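2-methyl-3-hydroxypyridine-5-carboxylic acid oxygenase (PDB 3ALJ) probably catalyses the FAD-dependent, ring-opening oxygenation of 2-methyl-3-hydroxypyridine-5-carboxylic acid. Local coordinates at residues 175-183 with 229-240; 191-202 with 210-218. All blocks are in the same frame, centred on the assembly; numbering follows the deposited sequence.

Contact 1. Residues 175-183 with 229-240; sequences SKDGLIRLI and PAADPRGSSVPI. With FAD (flavin-adenine dinucleotide), chain B.
Asp-177 and Ile-180 make a two-point strand-to-loop contact, on strand 170-185 of the mixed sheet, with the loop that leads from strand 221-228 to helix 242-248. The first point is polar. The backbone N of Ala-230 donates to Asp-177 OD1 at 2.7 Å, nearly straight at 170°, meeting the oxygen on its anti side and somewhat out of the carboxylate plane. A water donates to the same OD1 and accepts from Ala-231 N, so one carboxylate oxygen holds two successive amides of the type I turn 229-232, one directly and one through water. Without the carboxylate, an alanine here would probably leave the Ala-230 N-H without this acceptor and the bridging water without its anchor, the turn freer to shift. Beside this grip, Ala-230 CB packs against Lys-176 O at 3.2 Å.

The second point is apolar. Ile-180 puts CG1 beside its backbone N (chi1 -59°), which carries CD1 to within 3.5 Å of Ser-237 O, while CG1 slides past Val-238 CG1 at 3.8 Å. Ile-240 CG2 lies against both Ile-180 CD1 and Leu-182 CD1. The loop is shaped by Asp-232, whose OD1 takes the N-H of Gly-235 in an Asx motif.

On the strand's other side Leu-179 CD2 and Arg-181 reach the flavin, whose methyl C7M lies over the guanidinium face; Asp-268 forms a salt bridge with Arg-181. Strand 170-185 runs between strands 221-228 and 267-275, and helix 253-260 packs on Leu-182 and Ile-240 through Ala-259.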
loop_
_atom_site.group_PDB
_atom_site.type_symbol
_atom_site.label_atom_id
_atom_site.label_comp_id
_atom_site.label_asym_id
_atom_site.label_seq_id
_atom_site.Cartn_x
_atom_site.Cartn_y
_atom_site.Cartn_z
ATOM N N SER A 175 -1.549 5.394 15.676
ATOM C CA SER A 175 -2.442 4.707 16.587
ATOM C C SER A 175 -1.723 3.939 17.698
ATOM O O SER A 175 -0.545 3.563 17.551
ATOM C CB SER A 175 -3.270 3.686 15.796
ATOM O OG SER A 175 -4.378 3.314 16.586
ATOM N N LYS A 176 -2.452 3.731 18.793
ATOM C CA LYS A 176 -2.008 2.696 19.774
ATOM C C LYS A 176 -2.368 1.308 19.280
ATOM O O LYS A 176 -1.640 0.331 19.592
ATOM C CB LYS A 176 -2.716 2.924 21.119
ATOM C CG LYS A 176 -2.380 4.268 21.871
ATOM C CD LYS A 176 -0.947 4.720 21.809
ATOM C CE LYS A 176 -0.637 5.757 22.948
ATOM N NZ LYS A 176 0.874 5.948 23.160
ATOM N N ASP A 177 -3.486 1.185 18.546
ATOM C CA ASP A 177 -3.819 -0.151 18.023
ATOM C C ASP A 177 -3.175 -0.421 16.659
ATOM O O ASP A 177 -2.565 0.403 15.990
ATOM C CB ASP A 177 -5.353 -0.276 17.916
ATOM C CG ASP A 177 -6.044 -0.228 19.265
ATOM O OD1 ASP A 177 -5.554 -0.762 20.313
ATOM O OD2 ASP A 177 -7.187 0.294 19.278
ATOM N N GLY A 178 -3.110 -1.751 16.429
ATOM C CA GLY A 178 -2.458 -2.253 15.195
ATOM C C GLY A 178 -2.767 -3.746 15.016
ATOM O O GLY A 178 -3.858 -4.223 15.379
ATOM N N LEU A 179 -1.875 -4.440 14.343
ATOM C CA LEU A 179 -2.175 -5.805 13.994
ATOM C C LEU A 179 -0.919 -6.464 13.598
ATOM O O LEU A 179 0.193 -5.855 13.515
ATOM C CB LEU A 179 -3.075 -5.757 12.742
ATOM C CG LEU A 179 -2.448 -5.408 11.367
ATOM C CD1 LEU A 179 -3.508 -5.828 10.304
ATOM C CD2 LEU A 179 -1.897 -4.045 11.224
ATOM N N ILE A 180 -1.065 -7.741 13.430
ATOM C CA ILE A 180 0.088 -8.653 13.192
ATOM C C ILE A 180 -0.133 -9.239 11.826
ATOM O O ILE A 180 -1.092 -10.021 11.618
ATOM C CB ILE A 180 0.135 -9.757 14.271
ATOM C CG1 ILE A 180 0.260 -9.114 15.635
ATOM C CG2 ILE A 180 1.361 -10.651 13.928
ATOM C CD1 ILE A 180 -0.179 -10.130 16.804
ATOM N N ARG A 181 0.729 -8.924 10.815
ATOM C CA ARG A 181 0.569 -9.427 9.445
ATOM C C ARG A 181 1.685 -10.440 9.159
ATOM O O ARG A 181 2.858 -10.174 9.427
ATOM C CB ARG A 181 0.683 -8.226 8.503
ATOM C CG ARG A 181 -0.465 -7.219 8.536
ATOM C CD ARG A 181 -0.186 -6.074 7.641
ATOM N NE ARG A 181 0.812 -5.211 8.269
ATOM C CZ ARG A 181 1.370 -4.191 7.645
ATOM N NH1 ARG A 181 0.997 -3.836 6.433
ATOM N NH2 ARG A 181 2.276 -3.471 8.319
ATOM N N LEU A 182 1.273 -11.592 8.640
ATOM C CA LEU A 182 2.230 -12.679 8.453
ATOM C C LEU A 182 1.881 -13.443 7.177
ATOM O O LEU A 182 0.744 -13.453 6.685
ATOM C CB LEU A 182 2.110 -13.731 9.584
ATOM C CG LEU A 182 2.062 -13.182 10.981
ATOM C CD1 LEU A 182 1.700 -14.137 12.082
ATOM C CD2 LEU A 182 3.441 -12.703 11.335
ATOM N N ILE A 183 2.937 -14.089 6.605
ATOM C CA ILE A 183 2.815 -15.103 5.576
ATOM C C ILE A 183 3.085 -16.437 6.166
ATOM O O ILE A 183 4.174 -16.654 6.796
ATOM C CB ILE A 183 3.724 -14.812 4.360
ATOM C CG1 ILE A 183 3.579 -13.394 3.759
ATOM C CG2 ILE A 183 3.553 -15.889 3.298
ATOM C CD1 ILE A 183 2.092 -13.060 3.265
ATOM N N PRO A 229 -6.965 -5.329 19.992
ATOM C CA PRO A 229 -6.579 -4.022 20.527
ATOM C C PRO A 229 -5.256 -4.158 21.356
ATOM O O PRO A 229 -4.935 -5.214 21.912
ATOM C CB PRO A 229 -7.687 -3.731 21.536
ATOM C CG PRO A 229 -8.811 -4.658 21.208
ATOM C CD PRO A 229 -8.247 -5.805 20.549
ATOM N N ALA A 230 -4.508 -3.064 21.382
ATOM C CA ALA A 230 -3.222 -3.078 22.111
ATOM C C ALA A 230 -3.474 -3.286 23.596
ATOM O O ALA A 230 -2.572 -3.870 24.261
ATOM C CB ALA A 230 -2.503 -1.733 21.931
ATOM N N ALA A 231 -4.633 -2.887 24.093
ATOM C CA ALA A 231 -5.016 -3.163 25.495
ATOM C C ALA A 231 -5.208 -4.656 25.822
ATOM O O ALA A 231 -5.380 -5.029 27.009
ATOM C CB ALA A 231 -6.281 -2.324 25.847
ATOM N N ASP A 232 -5.203 -5.563 24.831
ATOM C CA ASP A 232 -5.361 -6.970 25.018
ATOM C C ASP A 232 -3.974 -7.556 25.010
ATOM O O ASP A 232 -3.358 -7.696 23.940
ATOM C CB ASP A 232 -6.262 -7.555 23.917
ATOM C CG ASP A 232 -6.214 -9.091 23.894
ATOM O OD1 ASP A 232 -5.591 -9.791 24.745
ATOM O OD2 ASP A 232 -6.911 -9.683 23.016
ATOM N N PRO A 233 -3.429 -7.942 26.210
ATOM C CA PRO A 233 -2.022 -8.335 26.202
ATOM C C PRO A 233 -1.739 -9.668 25.482
ATOM O O PRO A 233 -0.613 -9.900 25.027
ATOM C CB PRO A 233 -1.711 -8.434 27.732
ATOM C CG PRO A 233 -2.981 -8.794 28.372
ATOM C CD PRO A 233 -4.019 -7.971 27.580
ATOM N N ARG A 234 -2.730 -10.557 25.363
ATOM C CA ARG A 234 -2.524 -11.790 24.685
ATOM C C ARG A 234 -2.709 -11.653 23.165
ATOM O O ARG A 234 -1.901 -12.102 22.395
ATOM C CB ARG A 234 -3.484 -12.838 25.193
ATOM C CG ARG A 234 -3.335 -13.067 26.762
ATOM C CD ARG A 234 -4.179 -14.294 27.201
ATOM N NE ARG A 234 -3.677 -15.532 26.566
ATOM C CZ ARG A 234 -4.351 -16.693 26.564
ATOM N NH1 ARG A 234 -5.495 -16.805 27.248
ATOM N NH2 ARG A 234 -3.840 -17.765 25.977
ATOM N N GLY A 235 -3.839 -11.057 22.769
ATOM C CA GLY A 235 -4.108 -10.982 21.299
ATOM C C GLY A 235 -3.160 -10.010 20.569
ATOM O O GLY A 235 -2.935 -10.209 19.377
ATOM N N SER A 236 -2.472 -9.095 21.302
ATOM C CA SER A 236 -1.487 -8.173 20.654
ATOM C C SER A 236 -0.076 -8.731 20.780
ATOM O O SER A 236 0.891 -8.094 20.276
ATOM C CB SER A 236 -1.652 -6.771 21.214
ATOM O OG SER A 236 -1.210 -6.747 22.602
ATOM N N SER A 237 0.092 -9.862 21.472
ATOM C CA SER A 237 1.471 -10.387 21.674
ATOM C C SER A 237 2.099 -10.870 20.434
ATOM O O SER A 237 1.444 -11.501 19.588
ATOM C CB SER A 237 1.454 -11.614 22.639
ATOM O OG SER A 237 1.127 -11.124 23.897
ATOM N N VAL A 238 3.448 -10.665 20.337
ATOM C CA VAL A 238 4.268 -11.296 19.327
ATOM C C VAL A 238 5.487 -11.942 20.017
ATOM O O VAL A 238 5.991 -11.349 20.956
ATOM C CB VAL A 238 4.804 -10.304 18.232
ATOM C CG1 VAL A 238 3.601 -9.889 17.301
ATOM C CG2 VAL A 238 5.536 -9.057 18.908
ATOM N N PRO A 239 5.913 -13.126 19.560
ATOM C CA PRO A 239 5.307 -14.012 18.584
ATOM C C PRO A 239 3.889 -14.352 19.095
ATOM O O PRO A 239 3.577 -14.126 20.246
ATOM C CB PRO A 239 6.242 -15.235 18.562
ATOM C CG PRO A 239 7.457 -14.861 19.367
ATOM C CD PRO A 239 7.116 -13.707 20.256
ATOM N N ILE A 240 3.025 -14.828 18.183
ATOM C CA ILE A 240 1.576 -14.838 18.536
ATOM C C ILE A 240 1.287 -15.787 19.728
ATOM O O ILE A 240 1.976 -16.811 19.848
ATOM C CB ILE A 240 0.644 -15.167 17.313
ATOM C CG1 ILE A 240 0.872 -16.581 16.749
ATOM C CG2 ILE A 240 0.827 -14.118 16.202
ATOM C CD1 ILE A 240 -0.369 -17.173 16.050
HETATM P PA FAD B . 6.832 3.080 1.934
HETATM O O1A FAD B . 6.263 1.803 1.402
HETATM O O2A FAD B . 6.883 3.299 3.333
HETATM O O5B FAD B . 8.291 3.191 1.315
HETATM C C5B FAD B . 9.170 4.316 1.651
HETATM C C4B FAD B . 10.538 3.751 1.326
HETATM O O4B FAD B . 11.397 4.916 1.578
HETATM C C3B FAD B . 11.032 2.699 2.248
HETATM O O3B FAD B . 11.668 1.627 1.522
HETATM C C2B FAD B . 11.983 3.478 3.227
HETATM O O2B FAD B . 13.046 2.667 3.756
HETATM C C1B FAD B . 12.604 4.509 2.344
HETATM N N9A FAD B . 12.937 5.731 3.004
HETATM C C8A FAD B . 12.369 6.318 4.113
HETATM N N7A FAD B . 12.922 7.512 4.374
HETATM C C5A FAD B . 13.893 7.700 3.402
HETATM C C6A FAD B . 14.722 8.778 3.101
HETATM N N6A FAD B . 14.731 9.899 3.897
HETATM N N1A FAD B . 15.524 8.637 2.044
HETATM C C2A FAD B . 15.559 7.532 1.290
HETATM N N3A FAD B . 14.747 6.456 1.501
HETATM C C4A FAD B . 13.899 6.592 2.558
HETATM N N1 FAD B . -2.102 -0.455 0.777
HETATM C C2 FAD B . -2.696 -1.077 -0.225
HETATM O O2 FAD B . -2.762 -0.608 -1.373
HETATM N N3 FAD B . -3.301 -2.316 -0.012
HETATM C C4 FAD B . -3.262 -2.945 1.233
HETATM O O4 FAD B . -3.698 -4.152 1.334
HETATM C C4X FAD B . -2.650 -2.258 2.266
HETATM N N5 FAD B . -2.683 -2.805 3.595
HETATM C C5X FAD B . -2.129 -2.078 4.633
HETATM C C6 FAD B . -2.236 -2.531 5.959
HETATM C C7 FAD B . -1.632 -1.847 6.982
HETATM C C7M FAD B . -1.756 -2.389 8.435
HETATM C C8 FAD B . -0.970 -0.662 6.738
HETATM C C8M FAD B . -0.309 0.159 7.869
HETATM C C9 FAD B . -0.861 -0.193 5.421
HETATM C C9A FAD B . -1.484 -0.881 4.351
HETATM N N10 FAD B . -1.424 -0.391 2.973
HETATM C C10 FAD B . -2.043 -1.059 1.985
HETATM C "C1'" FAD B . -0.723 0.953 2.698
HETATM C "C2'" FAD B . 0.671 0.682 2.148
HETATM O "O2'" FAD B . 1.400 -0.139 3.085
HETATM C "C3'" FAD B . 1.444 2.011 2.049
HETATM O "O3'" FAD B . 0.464 3.056 1.688
HETATM C "C4'" FAD B . 2.472 2.041 0.996
HETATM O "O4'" FAD B . 3.473 1.046 1.356
HETATM C "C5'" FAD B . 3.176 3.356 0.937
HETATM O "O5'" FAD B . 4.171 3.296 -0.080
HETATM P P FAD B . 5.250 4.451 -0.093
HETATM O O1P FAD B . 6.168 4.103 -1.186
HETATM O O2P FAD B . 4.624 5.811 -0.067
HETATM O O3P FAD B . 5.995 4.325 1.337
HETATM O O HOH W 1 -6.087 -0.694 22.904
#

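Contact 2. Residues 191-202 with 210-218; sequences LGHGEWDNTIDM and QRILYSPCN
Tyr-214 is the bump of this contact, and Leu-191 and the turn at 195-198, Trp-196 included, form the hollow. With its CG anti to the backbone N (chi1 169°), the ring lies alongside Ile-200 and sends OH to Trp-196 O, 2.6 Å away on an in-plane lone pair. Asn-198 O sits at the same ring's edge. The indole turns its edge toward the phenol face, an offset edge-to-face pair with planes 63° apart, and Leu-191 CD1 closes on OH at 3.7 Å. Leu-191 CB and Gly-194 clasp opposite faces of the indole. Pro-216 fills the neighbouring dip, its CD 3.2 Å from Asn-198 O.

Strands 199-203 and 211-216 form an antiparallel beta hairpin, with Ile-200/Tyr-214 and Met-202/Ile-212 as hydrogen-bonded pairs. On the face they share, Met-202 CE rests 4.1 Å from Tyr-214 CB. The other face carries Asp-201 and Leu-213, a non-hydrogen-bonded pair in which Leu-213 CD1 lies on Asp-201 CB. Here Arg-211 grips the carboxylate side-on: NE donates to the syn lone pair of OD1 at 2.8 Å and 174°, while NH1 reaches OD2 at 2.8 Å. Strand 82-86 flanks the hairpin, with Trp-85 against Ile-200 and Met-202.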
loop_
_atom_site.group_PDB
_atom_site.type_symbol
_atom_site.label_atom_id
_atom_site.label_comp_id
_atom_site.label_asym_id
_atom_site.label_seq_id
_atom_site.Cartn_x
_atom_site.Cartn_y
_atom_site.Cartn_z
ATOM N N LEU A 191 -6.954 -27.692 6.204
ATOM C CA LEU A 191 -8.119 -26.869 6.543
ATOM C C LEU A 191 -9.451 -27.618 6.260
ATOM O O LEU A 191 -10.501 -27.206 6.747
ATOM C CB LEU A 191 -8.126 -25.535 5.784
ATOM C CG LEU A 191 -6.936 -24.622 6.219
ATOM C CD1 LEU A 191 -7.132 -23.387 5.321
ATOM C CD2 LEU A 191 -6.885 -24.266 7.684
ATOM N N GLY A 192 -9.408 -28.653 5.426
ATOM C CA GLY A 192 -10.591 -29.504 5.285
ATOM C C GLY A 192 -11.673 -28.746 4.510
ATOM O O GLY A 192 -11.412 -27.899 3.610
ATOM N N HIS A 193 -12.933 -29.068 4.808
ATOM C CA HIS A 193 -13.997 -28.539 4.021
ATOM C C HIS A 193 -14.145 -27.027 4.215
ATOM O O HIS A 193 -14.064 -26.564 5.344
ATOM C CB HIS A 193 -15.266 -29.259 4.455
ATOM C CG HIS A 193 -16.501 -28.734 3.833
ATOM N ND1 HIS A 193 -16.872 -29.076 2.560
ATOM C CD2 HIS A 193 -17.446 -27.881 4.303
ATOM C CE1 HIS A 193 -17.985 -28.437 2.252
ATOM N NE2 HIS A 193 -18.362 -27.734 3.296
ATOM N N GLY A 194 -14.376 -26.336 3.109
ATOM C CA GLY A 194 -14.624 -24.846 3.247
ATOM C C GLY A 194 -14.382 -24.219 1.924
ATOM O O GLY A 194 -14.251 -24.880 0.904
ATOM N N GLU A 195 -14.292 -22.864 1.899
ATOM C CA GLU A 195 -14.040 -22.032 0.661
ATOM C C GLU A 195 -12.751 -21.312 0.932
ATOM O O GLU A 195 -12.694 -20.093 1.105
ATOM C CB GLU A 195 -15.151 -21.088 0.382
ATOM C CG GLU A 195 -16.431 -21.875 0.076
ATOM C CD GLU A 195 -17.617 -20.989 -0.231
ATOM O OE1 GLU A 195 -17.513 -19.746 -0.499
ATOM O OE2 GLU A 195 -18.710 -21.588 -0.358
ATOM N N TRP A 196 -11.686 -22.106 0.993
ATOM C CA TRP A 196 -10.370 -21.639 1.473
ATOM C C TRP A 196 -9.565 -20.867 0.422
ATOM O O TRP A 196 -8.462 -20.477 0.776
ATOM C CB TRP A 196 -9.605 -22.795 2.107
ATOM C CG TRP A 196 -10.368 -23.381 3.250
ATOM C CD1 TRP A 196 -10.775 -24.702 3.325
ATOM C CD2 TRP A 196 -10.771 -22.777 4.488
ATOM N NE1 TRP A 196 -11.389 -24.923 4.543
ATOM C CE2 TRP A 196 -11.497 -23.729 5.230
ATOM C CE3 TRP A 196 -10.748 -21.421 4.995
ATOM C CZ2 TRP A 196 -12.003 -23.463 6.543
ATOM C CZ3 TRP A 196 -11.300 -21.139 6.309
ATOM C CH2 TRP A 196 -11.928 -22.170 7.035
ATOM N N ASP A 197 -10.089 -20.694 -0.768
ATOM C CA ASP A 197 -9.513 -19.739 -1.708
ATOM C C ASP A 197 -10.067 -18.325 -1.552
ATOM O O ASP A 197 -9.556 -17.409 -2.198
ATOM C CB ASP A 197 -9.656 -20.253 -3.141
ATOM C CG ASP A 197 -8.856 -21.513 -3.394
ATOM O OD1 ASP A 197 -7.859 -21.789 -2.749
ATOM O OD2 ASP A 197 -9.315 -22.196 -4.377
ATOM N N ASN A 198 -11.098 -18.177 -0.728
ATOM C CA ASN A 198 -11.747 -16.848 -0.600
ATOM C C ASN A 198 -10.808 -15.943 0.262
ATOM O O ASN A 198 -10.086 -16.390 1.131
ATOM C CB ASN A 198 -13.085 -16.930 0.198
ATOM C CG ASN A 198 -14.219 -17.651 -0.528
ATOM O OD1 ASN A 198 -15.341 -17.800 0.074
ATOM N ND2 ASN A 198 -13.982 -18.105 -1.698
ATOM N N THR A 199 -11.028 -14.603 0.054
ATOM C CA THR A 199 -10.775 -13.671 1.194
ATOM C C THR A 199 -11.890 -13.921 2.144
ATOM O O THR A 199 -13.081 -13.994 1.777
ATOM C CB THR A 199 -10.858 -12.213 0.710
ATOM O OG1 THR A 199 -9.624 -11.909 0.047
ATOM C CG2 THR A 199 -11.062 -11.295 1.927
ATOM N N ILE A 200 -11.538 -14.047 3.427
ATOM C CA ILE A 200 -12.546 -14.130 4.499
ATOM C C ILE A 200 -12.106 -13.169 5.597
ATOM O O ILE A 200 -11.045 -13.357 6.267
ATOM C CB ILE A 200 -12.673 -15.551 5.086
ATOM C CG1 ILE A 200 -12.813 -16.593 3.961
ATOM C CG2 ILE A 200 -13.963 -15.565 5.967
ATOM C CD1 ILE A 200 -12.765 -18.052 4.525
ATOM N N ASP A 201 -12.915 -12.134 5.841
ATOM C CA ASP A 201 -12.656 -11.170 6.937
ATOM C C ASP A 201 -13.459 -11.626 8.126
ATOM O O ASP A 201 -14.697 -11.513 8.126
ATOM C CB ASP A 201 -13.061 -9.754 6.465
ATOM C CG ASP A 201 -12.582 -8.733 7.430
ATOM O OD1 ASP A 201 -11.863 -9.099 8.408
ATOM O OD2 ASP A 201 -12.870 -7.530 7.251
ATOM N N MET A 202 -12.753 -12.244 9.083
ATOM C CA MET A 202 -13.408 -12.965 10.178
ATOM C C MET A 202 -13.431 -12.112 11.432
ATOM O O MET A 202 -12.447 -11.981 12.186
ATOM C CB MET A 202 -12.637 -14.256 10.497
ATOM C CG MET A 202 -12.420 -15.134 9.260
ATOM S SD MET A 202 -11.188 -16.383 9.636
ATOM C CE MET A 202 -11.388 -17.573 8.264
ATOM N N GLN A 210 -11.479 -9.767 18.493
ATOM C CA GLN A 210 -10.401 -10.395 17.749
ATOM C C GLN A 210 -10.911 -10.576 16.334
ATOM O O GLN A 210 -12.028 -11.098 16.144
ATOM C CB GLN A 210 -9.889 -11.788 18.254
ATOM C CG GLN A 210 -9.108 -11.639 19.583
ATOM C CD GLN A 210 -8.647 -13.006 20.093
ATOM O OE1 GLN A 210 -8.847 -13.229 21.272
ATOM N NE2 GLN A 210 -7.995 -13.834 19.363
ATOM N N ARG A 211 -10.061 -10.299 15.367
ATOM C CA ARG A 211 -10.408 -10.440 13.944
ATOM C C ARG A 211 -9.243 -11.046 13.249
ATOM O O ARG A 211 -8.070 -10.668 13.515
ATOM C CB ARG A 211 -10.706 -9.010 13.452
ATOM C CG ARG A 211 -10.845 -8.868 11.896
ATOM C CD ARG A 211 -10.881 -7.370 11.614
ATOM N NE ARG A 211 -11.030 -7.096 10.175
ATOM C CZ ARG A 211 -10.837 -5.897 9.626
ATOM N NH1 ARG A 211 -11.030 -5.712 8.295
ATOM N NH2 ARG A 211 -10.428 -4.836 10.387
ATOM N N ILE A 212 -9.502 -11.883 12.259
ATOM C CA ILE A 212 -8.439 -12.311 11.298
ATOM C C ILE A 212 -8.959 -11.971 9.887
ATOM O O ILE A 212 -10.052 -12.412 9.484
ATOM C CB ILE A 212 -8.147 -13.825 11.340
ATOM C CG1 ILE A 212 -7.505 -14.082 12.711
ATOM C CG2 ILE A 212 -7.244 -14.281 10.179
ATOM C CD1 ILE A 212 -6.944 -15.598 12.922
ATOM N N LEU A 213 -8.137 -11.252 9.086
ATOM C CA LEU A 213 -8.389 -11.171 7.627
ATOM C C LEU A 213 -7.523 -12.282 7.030
ATOM O O LEU A 213 -6.281 -12.307 7.129
ATOM C CB LEU A 213 -7.951 -9.785 7.130
ATOM C CG LEU A 213 -8.159 -9.668 5.609
ATOM C CD1 LEU A 213 -9.683 -9.668 5.327
ATOM C CD2 LEU A 213 -7.591 -8.319 5.051
ATOM N N TYR A 214 -8.218 -13.191 6.359
ATOM C CA TYR A 214 -7.633 -14.402 5.719
ATOM C C TYR A 214 -7.537 -14.126 4.214
ATOM O O TYR A 214 -8.539 -13.885 3.553
ATOM C CB TYR A 214 -8.600 -15.601 6.067
ATOM C CG TYR A 214 -8.361 -16.883 5.319
ATOM C CD1 TYR A 214 -8.839 -17.074 4.008
ATOM C CD2 TYR A 214 -7.573 -17.835 5.892
ATOM C CE1 TYR A 214 -8.605 -18.317 3.329
ATOM C CE2 TYR A 214 -7.316 -19.087 5.259
ATOM C CZ TYR A 214 -7.848 -19.236 4.023
ATOM O OH TYR A 214 -7.567 -20.401 3.255
ATOM N N SER A 215 -6.273 -14.156 3.700
ATOM C CA SER A 215 -6.004 -13.565 2.382
ATOM C C SER A 215 -5.050 -14.440 1.548
ATOM O O SER A 215 -3.809 -14.319 1.615
ATOM C CB SER A 215 -5.342 -12.197 2.544
ATOM O OG SER A 215 -6.233 -11.366 3.333
ATOM N N PRO A 216 -5.591 -15.411 0.794
ATOM C CA PRO A 216 -4.634 -16.261 -0.009
ATOM C C PRO A 216 -3.920 -15.475 -1.059
ATOM O O PRO A 216 -4.556 -14.756 -1.891
ATOM C CB PRO A 216 -5.540 -17.395 -0.619
ATOM C CG PRO A 216 -6.775 -17.379 0.359
ATOM C CD PRO A 216 -6.984 -15.874 0.715
ATOM N N CYS A 217 -2.612 -15.740 -1.189
ATOM C CA CYS A 217 -1.788 -15.007 -2.159
ATOM C C CYS A 217 -1.578 -15.831 -3.422
ATOM O O CYS A 217 -1.304 -15.225 -4.453
ATOM C CB CYS A 217 -0.391 -14.687 -1.518
ATOM S SG CYS A 217 -0.485 -13.447 -0.188
ATOM N N ASN A 218 -1.536 -17.142 -3.282
ATOM C CA ASN A 218 -1.191 -18.081 -4.423
ATOM C C ASN A 218 -1.337 -19.468 -3.817
ATOM O O ASN A 218 -1.757 -19.636 -2.629
ATOM C CB ASN A 218 0.238 -17.818 -5.024
ATOM C CG ASN A 218 1.280 -17.740 -3.966
ATOM O OD1 ASN A 218 1.425 -18.683 -3.188
ATOM N ND2 ASN A 218 2.014 -16.629 -3.860
#

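In the fold
Both contacts reach the same seven-stranded mixed sheet in the FAD-binding domain, contact 2 with two of its strands and contact 1 with one strand and a loop; their centres are 19 Å apart and their nearest atoms about 4 Å. In chain order, strand 170-185 comes first, then the two segments of contact 2, and finally 229-240, so the hairpin is an excursion between the halves of contact 1. Across the sheet, strand 221-228 stands between strands 211-216 and 170-185; its Met-227 touches Leu-179 as well as Arg-211 and Leu-213. Contact 1 includes two residues of the flavin pocket, whereas the side chain of Leu-213 stays about 7 Å from FAD, consistent with this sheet forming one wall beside the flavin.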